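Local coordinates for trehalose monomycolate exporter MmpL3 (Mycobacterium tuberculosis, PDB 7NVH), which probably exports trehalose monomycolate, a mycolic acid carrier of the mycobacterial cell envelope, across the inner membrane as a permease of the RND superfamily, at residues Ile405-Leu410 with Ala592-Ser597; Gly383-Leu388 with Val713-Leu718. All coordinates share one frame; numbering follows the deposited sequence.

Interaction 1. Residues Ile405-Leu410 with Ala592-Ser597; sequences IIMILL and ALTLGS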
loop_
_atom_site.group_PDB
_atom_site.type_symbol
_atom_site.label_atom_id
_atom_site.label_comp_id
_atom_site.label_asym_id
_atom_site.label_seq_id
_atom_site.Cartn_x
_atom_site.Cartn_y
_atom_site.Cartn_z
ATOM N N ILE A 405 -26.273 13.655 -1.470
ATOM C CA ILE A 405 -27.068 12.561 -2.024
ATOM C C ILE A 405 -26.255 11.769 -3.039
ATOM O O ILE A 405 -26.194 10.537 -2.986
ATOM C CB ILE A 405 -28.369 13.101 -2.642
ATOM C CG1 ILE A 405 -29.325 13.573 -1.546
ATOM C CG2 ILE A 405 -29.025 12.045 -3.508
ATOM C CD1 ILE A 405 -30.598 14.188 -2.074
ATOM N N ILE A 406 -25.607 12.465 -3.976
ATOM C CA ILE A 406 -24.835 11.792 -5.013
ATOM C C ILE A 406 -23.519 11.242 -4.492
ATOM O O ILE A 406 -22.859 10.464 -5.187
ATOM C CB ILE A 406 -24.575 12.753 -6.193
ATOM C CG1 ILE A 406 -24.349 11.967 -7.485
ATOM C CG2 ILE A 406 -23.379 13.638 -5.907
ATOM C CD1 ILE A 406 -25.574 11.219 -7.963
ATOM N N MET A 407 -23.124 11.628 -3.282
ATOM C CA MET A 407 -21.912 11.136 -2.654
ATOM C C MET A 407 -22.187 10.007 -1.674
ATOM O O MET A 407 -21.253 9.300 -1.284
ATOM C CB MET A 407 -21.214 12.296 -1.935
ATOM C CG MET A 407 -19.731 12.147 -1.725
ATOM S SD MET A 407 -19.067 13.656 -0.998
ATOM C CE MET A 407 -17.426 13.124 -0.541
ATOM N N ILE A 408 -23.444 9.839 -1.267
ATOM C CA ILE A 408 -23.852 8.656 -0.521
ATOM C C ILE A 408 -24.162 7.512 -1.476
ATOM O O ILE A 408 -23.843 6.351 -1.198
ATOM C CB ILE A 408 -25.053 8.995 0.379
ATOM C CG1 ILE A 408 -24.587 9.728 1.636
ATOM C CG2 ILE A 408 -25.825 7.743 0.753
ATOM C CD1 ILE A 408 -25.718 10.283 2.468
ATOM N N LEU A 409 -24.772 7.820 -2.623
ATOM C CA LEU A 409 -25.044 6.797 -3.625
ATOM C C LEU A 409 -23.766 6.183 -4.175
ATOM O O LEU A 409 -23.809 5.074 -4.718
ATOM C CB LEU A 409 -25.865 7.384 -4.771
ATOM C CG LEU A 409 -27.307 7.784 -4.461
ATOM C CD1 LEU A 409 -28.138 7.798 -5.733
ATOM C CD2 LEU A 409 -27.922 6.858 -3.428
ATOM N N LEU A 410 -22.636 6.875 -4.056
ATOM C CA LEU A 410 -21.354 6.293 -4.420
ATOM C C LEU A 410 -20.847 5.311 -3.378
ATOM O O LEU A 410 -19.886 4.585 -3.651
ATOM C CB LEU A 410 -20.318 7.395 -4.633
ATOM C CG LEU A 410 -20.401 8.148 -5.958
ATOM C CD1 LEU A 410 -19.422 9.306 -5.976
ATOM C CD2 LEU A 410 -20.137 7.206 -7.115
ATOM N N ALA A 592 -14.961 11.281 6.259
ATOM C CA ALA A 592 -15.609 9.974 6.268
ATOM C C ALA A 592 -16.451 9.769 5.016
ATOM O O ALA A 592 -16.447 8.683 4.426
ATOM C CB ALA A 592 -16.467 9.820 7.521
ATOM N N LEU A 593 -17.180 10.804 4.593
ATOM C CA LEU A 593 -17.973 10.688 3.373
ATOM C C LEU A 593 -17.083 10.464 2.156
ATOM O O LEU A 593 -17.399 9.639 1.287
ATOM C CB LEU A 593 -18.833 11.936 3.192
ATOM C CG LEU A 593 -20.139 11.748 2.426
ATOM C CD1 LEU A 593 -21.037 10.769 3.153
ATOM C CD2 LEU A 593 -20.836 13.082 2.251
ATOM N N THR A 594 -15.966 11.191 2.074
ATOM C CA THR A 594 -15.040 11.006 0.960
ATOM C C THR A 594 -14.449 9.604 0.961
ATOM O O THR A 594 -14.314 8.982 -0.097
ATOM C CB THR A 594 -13.929 12.053 1.017
ATOM O OG1 THR A 594 -14.508 13.362 1.086
ATOM C CG2 THR A 594 -13.052 11.963 -0.218
ATOM N N LEU A 595 -14.093 9.092 2.139
ATOM C CA LEU A 595 -13.564 7.736 2.230
ATOM C C LEU A 595 -14.595 6.712 1.779
ATOM O O LEU A 595 -14.269 5.771 1.046
ATOM C CB LEU A 595 -13.115 7.450 3.660
ATOM C CG LEU A 595 -12.655 6.029 3.972
ATOM C CD1 LEU A 595 -11.582 5.581 2.997
ATOM C CD2 LEU A 595 -12.154 5.955 5.399
ATOM N N GLY A 596 -15.846 6.877 2.211
ATOM C CA GLY A 596 -16.887 5.955 1.790
ATOM C C GLY A 596 -17.101 5.968 0.289
ATOM O O GLY A 596 -17.211 4.913 -0.341
ATOM N N SER A 597 -17.155 7.162 -0.305
ATOM C CA SER A 597 -17.339 7.253 -1.749
ATOM C C SER A 597 -16.151 6.669 -2.501
ATOM O O SER A 597 -16.326 6.004 -3.530
ATOM C CB SER A 597 -17.572 8.704 -2.156
ATOM O OG SER A 597 -18.666 9.246 -1.443
#
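Met407 reaches across from helix 401-408 to Leu593, Thr594 and Ser597 on helix 582-607, so that one thioether chain meets three residues in turn. Its CG is trans to the backbone nitrogen (chi1 -156°) and the chain stays extended beyond that point, which carries sulfur and methyl outward over the neighbouring helix. The two side chains of Met407 and Leu593 cross obliquely, with Met407 SD 3.7 Å from Leu593 CD2. Farther along, the terminal methyl arrives beside the threonine: Met407 CE is 3.3 Å from Thr594 OG1. That hydroxyl is engaged elsewhere, hydrogen-bonded to Met590 O and weakly to Asp710 OD1, so the methyl meets a polar atom that already has partners. Leu593 uses its other branch on Ile408, where Leu593 CD1 approaches Ile408 CG1 at 4.0 Å near the surface of the membrane domain.

The polar element sits at the root of the methionine. Ser597 OG donates to Met407 O at 2.6 Å, lying in the carbonyl plane on a lone pair, with a C=O...O angle of 138°. Next to it, Leu410 CB packs against Ser597 CB at 3.9 Å, and Ile411 adds contacts to Leu593 and Ser597. Helix 694-726 joins in through Leu709, which touches Ser597, making this a three-helix junction within the membrane domain.

A buried serine hydroxyl thus satisfies a main-chain carbonyl in apolar surroundings and links the backbone of Met407 to helix 582-607, while the apolar chain beyond it makes contacts of a less directional kind.

Interaction 2. Residues Gly383-Leu388 with Val713-Leu718; sequences GFWGKL and VVRMFL
Similar first torsions bring the ring end of Trp385 and the chain of Met716 together: in both, CG lies opposite the carbonyl carbon, at chi1 -84° for the tryptophan and -70° for the methionine. The result is a Met-aromatic contact that joins the short helix 385-391 to the long helix 694-726 of the RND-type membrane domain. Met716 SD lies 4.7 Å from the centroid of the six-membered ring of Trp385, approaching at an oblique angle to the ring normal. Met716 CG comes in at the ring edge, close to the plane, 3.4 Å from Trp385 CZ3.

The same corner of the indole also meets Arg715. Trp385 CH2 stands over one face of the guanidinium group, offset toward its rim and 3.4 Å from Arg715 CZ, with the two planes inclined by 46°; the groups are therefore not stacked in parallel. Bonds from outside the pair hold the guanidinium in place: NH1 to Ala711 O and Thr675 OG1, and NH2 to Gly671 O. The arginine thus ties its own helix to helix 671-689, whose Thr675 also touches Trp385, while the indole covers part of the guanidinium. On the indole itself, Phe384 CE2 sits over the centre of one face.

One turn on from Trp385, Leu388 divides its two methyls between neighbouring residues of the longer helix. Leu388 CD2 rests against Met716 CB at 3.8 Å. The other branch reaches the phenyl ring of Phe717, where Leu388 CD1 comes within 3.6 Å of Phe717 CE1.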
loop_
_atom_site.group_PDB
_atom_site.type_symbol
_atom_site.label_atom_id
_atom_site.label_comp_id
_atom_site.label_asym_id
_atom_site.label_seq_id
_atom_site.Cartn_x
_atom_site.Cartn_y
_atom_site.Cartn_z
ATOM N N GLY A 383 -12.440 37.331 -8.804
ATOM C CA GLY A 383 -12.320 36.664 -10.083
ATOM C C GLY A 383 -13.315 35.541 -10.272
ATOM O O GLY A 383 -14.528 35.763 -10.222
ATOM N N PHE A 384 -12.817 34.329 -10.501
ATOM C CA PHE A 384 -13.669 33.157 -10.649
ATOM C C PHE A 384 -13.859 32.402 -9.345
ATOM O O PHE A 384 -14.970 31.958 -9.049
ATOM C CB PHE A 384 -13.090 32.205 -11.699
ATOM C CG PHE A 384 -13.592 30.793 -11.576
ATOM C CD1 PHE A 384 -14.853 30.452 -12.029
ATOM C CD2 PHE A 384 -12.803 29.808 -11.009
ATOM C CE1 PHE A 384 -15.316 29.159 -11.918
ATOM C CE2 PHE A 384 -13.264 28.514 -10.895
ATOM C CZ PHE A 384 -14.520 28.189 -11.349
ATOM N N TRP A 385 -12.795 32.243 -8.560
ATOM C CA TRP A 385 -12.910 31.492 -7.318
ATOM C C TRP A 385 -13.723 32.249 -6.280
ATOM O O TRP A 385 -14.384 31.628 -5.442
ATOM C CB TRP A 385 -11.524 31.164 -6.776
ATOM C CG TRP A 385 -10.944 29.949 -7.399
ATOM C CD1 TRP A 385 -9.897 29.893 -8.265
ATOM C CD2 TRP A 385 -11.392 28.604 -7.220
ATOM N NE1 TRP A 385 -9.656 28.593 -8.632
ATOM C CE2 TRP A 385 -10.562 27.782 -8.002
ATOM C CE3 TRP A 385 -12.409 28.014 -6.469
ATOM C CZ2 TRP A 385 -10.719 26.404 -8.056
ATOM C CZ3 TRP A 385 -12.563 26.649 -6.523
ATOM C CH2 TRP A 385 -11.724 25.856 -7.311
ATOM N N GLY A 386 -13.689 33.577 -6.313
ATOM C CA GLY A 386 -14.511 34.362 -5.417
ATOM C C GLY A 386 -15.938 34.551 -5.868
ATOM O O GLY A 386 -16.764 35.020 -5.082
ATOM N N LYS A 387 -16.246 34.200 -7.115
ATOM C CA LYS A 387 -17.609 34.270 -7.616
ATOM C C LYS A 387 -18.317 32.927 -7.602
ATOM O O LYS A 387 -19.550 32.897 -7.637
ATOM C CB LYS A 387 -17.627 34.830 -9.042
ATOM C CG LYS A 387 -17.906 36.319 -9.112
ATOM C CD LYS A 387 -17.659 36.869 -10.506
ATOM C CE LYS A 387 -18.539 36.185 -11.537
ATOM N NZ LYS A 387 -18.949 37.115 -12.625
ATOM N N LEU A 388 -17.575 31.820 -7.571
ATOM C CA LEU A 388 -18.204 30.522 -7.366
ATOM C C LEU A 388 -18.742 30.406 -5.945
ATOM O O LEU A 388 -19.922 30.083 -5.734
ATOM C CB LEU A 388 -17.205 29.407 -7.666
ATOM C CG LEU A 388 -17.605 27.985 -7.284
ATOM C CD1 LEU A 388 -18.562 27.407 -8.309
ATOM C CD2 LEU A 388 -16.372 27.112 -7.154
ATOM N N VAL A 713 -15.344 18.630 -5.772
ATOM C CA VAL A 713 -16.732 18.676 -5.341
ATOM C C VAL A 713 -16.767 19.212 -3.922
ATOM O O VAL A 713 -17.424 20.223 -3.639
ATOM C CB VAL A 713 -17.390 17.288 -5.443
ATOM C CG1 VAL A 713 -18.604 17.211 -4.553
ATOM C CG2 VAL A 713 -17.765 16.987 -6.883
ATOM N N VAL A 714 -16.034 18.547 -3.027
ATOM C CA VAL A 714 -16.048 18.908 -1.613
ATOM C C VAL A 714 -15.622 20.358 -1.435
ATOM O O VAL A 714 -16.413 21.200 -1.002
ATOM C CB VAL A 714 -15.155 17.956 -0.803
ATOM C CG1 VAL A 714 -15.099 18.397 0.641
ATOM C CG2 VAL A 714 -15.673 16.535 -0.907
ATOM N N ARG A 715 -14.391 20.678 -1.837
ATOM C CA ARG A 715 -13.856 22.016 -1.606
ATOM C C ARG A 715 -14.719 23.090 -2.252
ATOM O O ARG A 715 -14.990 24.128 -1.639
ATOM C CB ARG A 715 -12.427 22.109 -2.134
ATOM C CG ARG A 715 -11.967 23.534 -2.363
ATOM C CD ARG A 715 -10.639 23.587 -3.085
ATOM N NE ARG A 715 -10.727 23.042 -4.433
ATOM C CZ ARG A 715 -10.070 23.534 -5.477
ATOM N NH1 ARG A 715 -10.205 22.977 -6.671
ATOM N NH2 ARG A 715 -9.281 24.586 -5.326
ATOM N N MET A 716 -15.168 22.863 -3.488
ATOM C CA MET A 716 -15.854 23.937 -4.194
ATOM C C MET A 716 -17.277 24.145 -3.694
ATOM O O MET A 716 -17.764 25.281 -3.705
ATOM C CB MET A 716 -15.867 23.687 -5.703
ATOM C CG MET A 716 -14.507 23.818 -6.357
ATOM S SD MET A 716 -14.549 23.740 -8.159
ATOM C CE MET A 716 -15.861 22.563 -8.436
ATOM N N PHE A 717 -17.966 23.094 -3.255
ATOM C CA PHE A 717 -19.374 23.273 -2.930
ATOM C C PHE A 717 -19.740 22.893 -1.506
ATOM O O PHE A 717 -20.519 23.606 -0.872
ATOM C CB PHE A 717 -20.237 22.457 -3.892
ATOM C CG PHE A 717 -20.044 22.806 -5.337
ATOM C CD1 PHE A 717 -20.298 24.083 -5.796
ATOM C CD2 PHE A 717 -19.619 21.850 -6.240
ATOM C CE1 PHE A 717 -20.126 24.402 -7.125
ATOM C CE2 PHE A 717 -19.445 22.162 -7.570
ATOM C CZ PHE A 717 -19.699 23.440 -8.013
ATOM N N LEU A 718 -19.219 21.782 -0.987
ATOM C CA LEU A 718 -19.709 21.264 0.284
ATOM C C LEU A 718 -19.193 22.073 1.464
ATOM O O LEU A 718 -19.971 22.443 2.349
ATOM C CB LEU A 718 -19.309 19.798 0.436
ATOM C CG LEU A 718 -20.271 18.907 1.214
ATOM C CD1 LEU A 718 -21.675 19.028 0.653
ATOM C CD2 LEU A 718 -19.798 17.466 1.176
#

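In the fold
Interactions 1 and 2 lie on the same side of the molecule, their centres about 19 Å apart, and helix 694-726 connects them. Val714, within segment 713-718, is the meeting point: its CG2 lies 3.9 Å from Met407 CE and also 3.9 Å from Thr594 OG1, both residues of interaction 1. The other partners are consecutive in the chain, since helix 385-391 leads into helix 401-408, which itself packs along helix 694-726 through Ile403 and Val404. The two contacts therefore bind successive helices to the second half of the permease. The bound lauryl maltose neopentyl glycol occupies a different region, and neither 592-597 nor 713-718 belongs to its pocket.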